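Local coordinates for succinate dehydrogenase subunit A (PDB 7D6V), which probably oxidises succinate to fumarate as the FAD-carrying subunit of a mycobacterial respiratory complex, passing the electrons on to its iron-sulfur subunit, at residues A[616-619]-A[620-624]; A[467-470]-A[471-474]; A[98-101]-A[102-106]. One frame throughout, in Å; residues are numbered along the deposited sequence.

Contact 1: residues A[616-619]-A[620-624]; sequences SELE and KYYTP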
loop_
_atom_site.group_PDB
_atom_site.type_symbol
_atom_site.label_atom_id
_atom_site.label_comp_id
_atom_site.label_asym_id
_atom_site.label_seq_id
_atom_site.Cartn_x
_atom_site.Cartn_y
_atom_site.Cartn_z
ATOM N N SER A 616 30.144 19.660 29.185
ATOM C CA SER A 616 30.568 18.269 29.297
ATOM C C SER A 616 30.213 17.481 28.044
ATOM O O SER A 616 31.012 16.667 27.568
ATOM C CB SER A 616 29.938 17.628 30.534
ATOM O OG SER A 616 28.523 17.695 30.481
ATOM N N GLU A 617 29.019 17.705 27.498
ATOM C CA GLU A 617 28.615 16.980 26.298
ATOM C C GLU A 617 29.289 17.541 25.053
ATOM O O GLU A 617 29.667 16.786 24.152
ATOM C CB GLU A 617 27.098 17.023 26.151
ATOM C CG GLU A 617 26.596 16.477 24.837
ATOM C CD GLU A 617 25.104 16.634 24.682
ATOM O OE1 GLU A 617 24.511 17.457 25.408
ATOM O OE2 GLU A 617 24.523 15.929 23.839
ATOM N N LEU A 618 29.448 18.863 24.980
ATOM C CA LEU A 618 30.025 19.475 23.792
ATOM C C LEU A 618 31.533 19.285 23.712
ATOM O O LEU A 618 32.106 19.434 22.630
ATOM C CB LEU A 618 29.686 20.962 23.752
ATOM C CG LEU A 618 28.212 21.310 23.545
ATOM C CD1 LEU A 618 27.978 22.795 23.754
ATOM C CD2 LEU A 618 27.748 20.879 22.167
ATOM N N GLU A 619 32.187 18.966 24.829
ATOM C CA GLU A 619 33.625 18.750 24.825
ATOM C C GLU A 619 34.010 17.401 24.241
ATOM O O GLU A 619 35.200 17.146 24.039
ATOM C CB GLU A 619 34.173 18.885 26.244
ATOM C CG GLU A 619 34.503 20.312 26.630
ATOM C CD GLU A 619 35.227 20.407 27.950
ATOM O OE1 GLU A 619 35.110 19.468 28.763
ATOM O OE2 GLU A 619 35.917 21.423 28.176
ATOM N N LYS A 620 33.037 16.539 23.971
ATOM C CA LYS A 620 33.284 15.268 23.315
ATOM C C LYS A 620 33.196 15.358 21.798
ATOM O O LYS A 620 33.502 14.374 21.118
ATOM C CB LYS A 620 32.288 14.222 23.822
ATOM C CG LYS A 620 32.079 14.254 25.322
ATOM C CD LYS A 620 31.173 13.128 25.778
ATOM C CE LYS A 620 29.810 13.228 25.123
ATOM N NZ LYS A 620 28.771 12.490 25.889
ATOM N N TYR A 621 32.791 16.506 21.255
ATOM C CA TYR A 621 32.564 16.633 19.822
ATOM C C TYR A 621 33.258 17.856 19.240
ATOM O O TYR A 621 33.574 17.885 18.048
ATOM C CB TYR A 621 31.067 16.701 19.526
ATOM C CG TYR A 621 30.293 15.477 19.949
ATOM C CD1 TYR A 621 30.107 14.416 19.078
ATOM C CD2 TYR A 621 29.741 15.385 21.217
ATOM C CE1 TYR A 621 29.398 13.301 19.455
ATOM C CE2 TYR A 621 29.031 14.272 21.605
ATOM C CZ TYR A 621 28.862 13.234 20.719
ATOM O OH TYR A 621 28.155 12.120 21.099
ATOM N N TYR A 622 33.500 18.866 20.065
ATOM C CA TYR A 622 34.015 20.143 19.600
ATOM C C TYR A 622 35.419 20.381 20.135
ATOM O O TYR A 622 35.766 19.949 21.237
ATOM C CB TYR A 622 33.105 21.297 20.033
ATOM C CG TYR A 622 31.828 21.422 19.238
ATOM C CD1 TYR A 622 31.643 22.467 18.351
ATOM C CD2 TYR A 622 30.805 20.500 19.384
ATOM C CE1 TYR A 622 30.481 22.584 17.623
ATOM C CE2 TYR A 622 29.640 20.610 18.664
ATOM C CZ TYR A 622 29.483 21.653 17.784
ATOM O OH TYR A 622 28.320 21.765 17.063
ATOM N N THR A 623 36.223 21.078 19.336
ATOM C CA THR A 623 37.495 21.585 19.806
ATOM C C THR A 623 37.248 22.708 20.809
ATOM O O THR A 623 36.145 23.256 20.877
ATOM C CB THR A 623 38.333 22.095 18.634
ATOM O OG1 THR A 623 37.679 23.214 18.028
ATOM C CG2 THR A 623 38.516 21.005 17.594
ATOM N N PRO A 624 38.255 23.078 21.609
ATOM C CA PRO A 624 38.059 24.198 22.542
ATOM C C PRO A 624 37.894 25.520 21.810
ATOM O O PRO A 624 38.620 26.489 22.058
ATOM C CB PRO A 624 39.335 24.180 23.395
ATOM C CG PRO A 624 40.314 23.374 22.617
ATOM C CD PRO A 624 39.514 22.363 21.872
#
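L618 and Y622 lie side by side and point the same way where the chain turns out of the short helix 615-618, a turn in which one carbonyl collects two successive amides. CD2 of L618 meets the ring of Y622 at CE2, 4.0 Å away, and the pair is buried, with P604 and M605 beside the tyrosine and R577 in a cation-pi contact with it. The neighbouring ring, Y621, also presents an edge to a helix carbonyl, CD2 standing 3.3 Å from the carbonyl O of E617, which lies in the ring plane. F80 meets this ring at roughly 50°. On the exposed side K620 runs back along the backbone. Its CG passes 3.5 Å from O of S616, and a bend at chi3 (-60°) carries CE back to O of E617, 3.7 Å away. The amine does not reach the E617 carboxylate, whose OE2 is instead in a salt bridge with R76. Among the backbone bonds, K620 N to E617 O is weak. L618 O receives a weak bond from Y621 N and a better one from Y622 N, 3.0 Å long and nearly along the C=O axis.

Contact 2: residues A[467-470]-A[471-474]; sequences LVLA and PFEP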
loop_
_atom_site.group_PDB
_atom_site.type_symbol
_atom_site.label_atom_id
_atom_site.label_comp_id
_atom_site.label_asym_id
_atom_site.label_seq_id
_atom_site.Cartn_x
_atom_site.Cartn_y
_atom_site.Cartn_z
ATOM N N LEU A 467 23.075 11.595 -26.506
ATOM C CA LEU A 467 23.535 10.831 -25.355
ATOM C C LEU A 467 22.546 9.735 -24.983
ATOM O O LEU A 467 22.948 8.602 -24.699
ATOM C CB LEU A 467 23.778 11.771 -24.175
ATOM C CG LEU A 467 24.600 11.239 -23.001
ATOM C CD1 LEU A 467 25.440 12.353 -22.406
ATOM C CD2 LEU A 467 23.701 10.622 -21.945
ATOM N N VAL A 468 21.248 10.046 -24.976
ATOM C CA VAL A 468 20.281 9.023 -24.586
ATOM C C VAL A 468 20.039 8.001 -25.689
ATOM O O VAL A 468 19.567 6.896 -25.397
ATOM C CB VAL A 468 18.937 9.633 -24.154
ATOM C CG1 VAL A 468 19.136 10.562 -22.978
ATOM C CG2 VAL A 468 18.271 10.352 -25.309
ATOM N N LEU A 469 20.346 8.327 -26.944
ATOM C CA LEU A 469 20.203 7.361 -28.025
ATOM C C LEU A 469 21.467 6.553 -28.286
ATOM O O LEU A 469 21.417 5.596 -29.064
ATOM C CB LEU A 469 19.785 8.071 -29.315
ATOM C CG LEU A 469 18.318 8.482 -29.434
ATOM C CD1 LEU A 469 18.007 8.911 -30.851
ATOM C CD2 LEU A 469 17.405 7.351 -29.006
ATOM N N ALA A 470 22.588 6.917 -27.665
ATOM C CA ALA A 470 23.841 6.202 -27.903
ATOM C C ALA A 470 23.788 4.701 -27.617
ATOM O O ALA A 470 24.385 3.939 -28.397
ATOM C CB ALA A 470 24.965 6.865 -27.096
ATOM N N PRO A 471 23.145 4.206 -26.551
ATOM C CA PRO A 471 23.175 2.757 -26.290
ATOM C C PRO A 471 22.488 1.891 -27.338
ATOM O O PRO A 471 22.470 0.669 -27.171
ATOM C CB PRO A 471 22.460 2.627 -24.934
ATOM C CG PRO A 471 21.791 3.926 -24.707
ATOM C CD PRO A 471 22.636 4.938 -25.380
ATOM N N PHE A 472 21.924 2.454 -28.406
ATOM C CA PHE A 472 21.271 1.648 -29.430
ATOM C C PHE A 472 22.173 1.322 -30.613
ATOM O O PHE A 472 21.770 0.533 -31.473
ATOM C CB PHE A 472 20.005 2.348 -29.937
ATOM C CG PHE A 472 18.814 2.171 -29.041
ATOM C CD1 PHE A 472 18.217 3.261 -28.435
ATOM C CD2 PHE A 472 18.290 0.916 -28.808
ATOM C CE1 PHE A 472 17.122 3.100 -27.614
ATOM C CE2 PHE A 472 17.197 0.750 -27.987
ATOM C CZ PHE A 472 16.612 1.843 -27.389
ATOM N N GLU A 473 23.365 1.896 -30.684
ATOM C CA GLU A 473 24.278 1.573 -31.767
ATOM C C GLU A 473 25.025 0.271 -31.468
ATOM O O GLU A 473 25.177 -0.110 -30.305
ATOM C CB GLU A 473 25.268 2.711 -31.985
ATOM C CG GLU A 473 24.659 4.089 -31.813
ATOM C CD GLU A 473 23.756 4.475 -32.970
ATOM O OE1 GLU A 473 24.162 4.282 -34.135
ATOM O OE2 GLU A 473 22.638 4.969 -32.715
ATOM N N PRO A 474 25.490 -0.434 -32.510
ATOM C CA PRO A 474 26.057 -1.779 -32.294
ATOM C C PRO A 474 27.148 -1.864 -31.238
ATOM O O PRO A 474 27.123 -2.791 -30.417
ATOM C CB PRO A 474 26.586 -2.137 -33.686
ATOM C CG PRO A 474 25.653 -1.457 -34.608
ATOM C CD PRO A 474 25.263 -0.162 -33.941
#
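P471 packs its ring back against the last turn of the helical stretch, and this is the close side of the contact. CG lies 3.8 Å from the carbonyl O of V468, while CD comes within 3.7 Å of O of L467; next door, CB of A470 touches the same CD. The proline nitrogen has no hydrogen to give, so neither of these carbonyls can be bonded by it. V468 O is satisfied from elsewhere, by NE1 of W534 on helix 532-556, and L467 O accepts a weak bond from A470 N. W534 and V524 also press on the proline, which is buried.

F472 makes the second apolar meeting. Its CG is anti to its own carbonyl carbon, which leaves the ring alongside L469. CD1 of F472 is 4.2 Å from CD2 of L469. The contact is lighter than that of the proline, and much of the ring's company comes from W534, whose plane is inclined to it by about 45°, and from V524 and R528.

The looser, solvent side belongs to E473. In this exposed side chain a bend at chi2 (-73°) follows CG, which lies 3.4 Å from O of A470; its carboxylate forms no hydrogen bond across the contact.

Two hydrogen bonds from backbone amides close the turn. F472 N reaches O of L469 at 3.2 Å, and E473 N reaches O of A470 at the same length and almost straight (176°). In both the donor stands above the carbonyl plane. Each links residues three apart, as in a 3-10 turn: helix 458-469 tightens into 3-10 geometry around a proline before the chain departs toward helix 481-495.

Contact 3: residues A[98-101]-A[102-106]; sequences VWEL and ETYGA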
loop_
_atom_site.group_PDB
_atom_site.type_symbol
_atom_site.label_atom_id
_atom_site.label_comp_id
_atom_site.label_asym_id
_atom_site.label_seq_id
_atom_site.Cartn_x
_atom_site.Cartn_y
_atom_site.Cartn_z
ATOM N N VAL A 98 2.704 18.689 10.109
ATOM C CA VAL A 98 1.886 17.543 10.490
ATOM C C VAL A 98 0.446 17.974 10.735
ATOM O O VAL A 98 -0.498 17.279 10.347
ATOM C CB VAL A 98 2.489 16.842 11.720
ATOM C CG1 VAL A 98 1.672 15.617 12.083
ATOM C CG2 VAL A 98 3.928 16.458 11.448
ATOM N N TRP A 99 0.254 19.125 11.382
ATOM C CA TRP A 99 -1.102 19.606 11.629
ATOM C C TRP A 99 -1.826 19.929 10.330
ATOM O O TRP A 99 -3.016 19.630 10.188
ATOM C CB TRP A 99 -1.075 20.830 12.538
ATOM C CG TRP A 99 -0.967 20.481 13.971
ATOM C CD1 TRP A 99 -1.476 19.379 14.583
ATOM C CD2 TRP A 99 -0.305 21.237 14.986
ATOM N NE1 TRP A 99 -1.173 19.399 15.920
ATOM C CE2 TRP A 99 -0.452 20.531 16.192
ATOM C CE3 TRP A 99 0.396 22.444 14.992
ATOM C CZ2 TRP A 99 0.076 20.990 17.391
ATOM C CZ3 TRP A 99 0.921 22.896 16.182
ATOM C CH2 TRP A 99 0.758 22.171 17.366
ATOM N N GLU A 100 -1.136 20.550 9.375
ATOM C CA GLU A 100 -1.788 20.860 8.110
ATOM C C GLU A 100 -1.953 19.632 7.227
ATOM O O GLU A 100 -2.730 19.680 6.271
ATOM C CB GLU A 100 -1.026 21.953 7.359
ATOM C CG GLU A 100 0.292 21.529 6.765
ATOM C CD GLU A 100 1.128 22.711 6.318
ATOM O OE1 GLU A 100 0.792 23.852 6.693
ATOM O OE2 GLU A 100 2.118 22.497 5.588
ATOM N N LEU A 101 -1.244 18.539 7.523
ATOM C CA LEU A 101 -1.496 17.291 6.808
ATOM C C LEU A 101 -2.926 16.808 7.005
ATOM O O LEU A 101 -3.549 16.299 6.068
ATOM C CB LEU A 101 -0.519 16.205 7.257
ATOM C CG LEU A 101 0.712 15.949 6.397
ATOM C CD1 LEU A 101 1.537 14.838 7.010
ATOM C CD2 LEU A 101 0.308 15.599 4.980
ATOM N N GLU A 102 -3.464 16.944 8.217
ATOM C CA GLU A 102 -4.807 16.440 8.474
ATOM C C GLU A 102 -5.899 17.424 8.082
ATOM O O GLU A 102 -7.074 17.045 8.079
ATOM C CB GLU A 102 -4.959 16.041 9.942
ATOM C CG GLU A 102 -4.791 17.155 10.937
ATOM C CD GLU A 102 -5.057 16.694 12.352
ATOM O OE1 GLU A 102 -5.584 15.577 12.516
ATOM O OE2 GLU A 102 -4.743 17.446 13.298
ATOM N N THR A 103 -5.550 18.669 7.751
ATOM C CA THR A 103 -6.493 19.524 7.044
ATOM C C THR A 103 -6.659 19.095 5.596
ATOM O O THR A 103 -7.616 19.518 4.941
ATOM C CB THR A 103 -6.049 20.984 7.099
ATOM O OG1 THR A 103 -4.844 21.150 6.344
ATOM C CG2 THR A 103 -5.808 21.403 8.525
ATOM N N TYR A 104 -5.748 18.271 5.086
ATOM C CA TYR A 104 -5.862 17.708 3.751
ATOM C C TYR A 104 -6.639 16.401 3.731
ATOM O O TYR A 104 -6.921 15.886 2.646
ATOM C CB TYR A 104 -4.474 17.463 3.149
ATOM C CG TYR A 104 -3.551 18.659 3.098
ATOM C CD1 TYR A 104 -2.180 18.484 3.008
ATOM C CD2 TYR A 104 -4.044 19.953 3.125
ATOM C CE1 TYR A 104 -1.325 19.559 2.957
ATOM C CE2 TYR A 104 -3.196 21.034 3.073
ATOM C CZ TYR A 104 -1.838 20.832 2.988
ATOM O OH TYR A 104 -0.987 21.907 2.936
ATOM N N GLY A 105 -6.981 15.851 4.893
ATOM C CA GLY A 105 -7.746 14.622 4.958
ATOM C C GLY A 105 -7.021 13.449 5.584
ATOM O O GLY A 105 -7.530 12.326 5.568
ATOM N N ALA A 106 -5.835 13.688 6.138
ATOM C CA ALA A 106 -5.084 12.618 6.779
ATOM C C ALA A 106 -5.753 12.191 8.078
ATOM O O ALA A 106 -6.266 13.020 8.835
ATOM C CB ALA A 106 -3.650 13.064 7.054
#
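T103 turns its OG1 into the position between its backbone N and carbonyl carbon (chi1 67°), and Y104 sets its CG anti to its own carbonyl carbon (chi1 -55°); both groups thereby converge on the carbonyl oxygen of E100. The threonine hydroxyl donates to that oxygen over 2.6 Å, tilted somewhat from the carbonyl plane, and T103 N adds a weak bond. The tyrosine ring meets the same oxygen with a face, the atom sitting 3.2 Å above the ring plane and over its centre. The E100 side chain runs beside Y104, CG at 4.1 Å from OH, while its carboxylate is engaged by R22 and R97 in salt bridges.

Beyond this the helix closes in a Schellman motif. A106 N bonds weakly to O of L101 and G105 N weakly to O of E102, while CB of L101 and CB of A106 form an apolar contact across the turn at 4.4 Å. G105 reverses the chain with a positive phi of 116°, backbone angles that suit a residue lacking CB. Y104 N supplies L101 O with a further bond of 3.1 Å. E102 lies alongside W99, pointing the same way, with OE2 at 4.0 Å from CD1 of the indole.

The turn touches two partners. Y104 and A106 rest on helix 136-159, at T143, K147 and E139, whereas W99, E102 and T103 pack on G127 and Y129 of the iron-sulfur subunit; the chain then proceeds from helix 84-102 toward strand 118-119.

Overall arrangement
All three contacts lie where the chain leaves a helix, but in separate places: contact 1 and contact 2 have centres about 54 Å apart on opposite sides of the chain's centre, and none touches another. All three are partly buried; contacts 1 and 2 keep exposed residues, a lysine or glutamate among them, whereas contact 3 has none among those that touch, and it alone borders another subunit. Their chemistry differs accordingly: two tyrosine rings edge-on to carbonyls in contact 1, a proline in 3-10 geometry in contact 2, a glycine reversal with a hydroxyl bond in contact 3. The side chains of V468 and V98, in contacts 2 and 3, are each about 11 Å from the bound FAD.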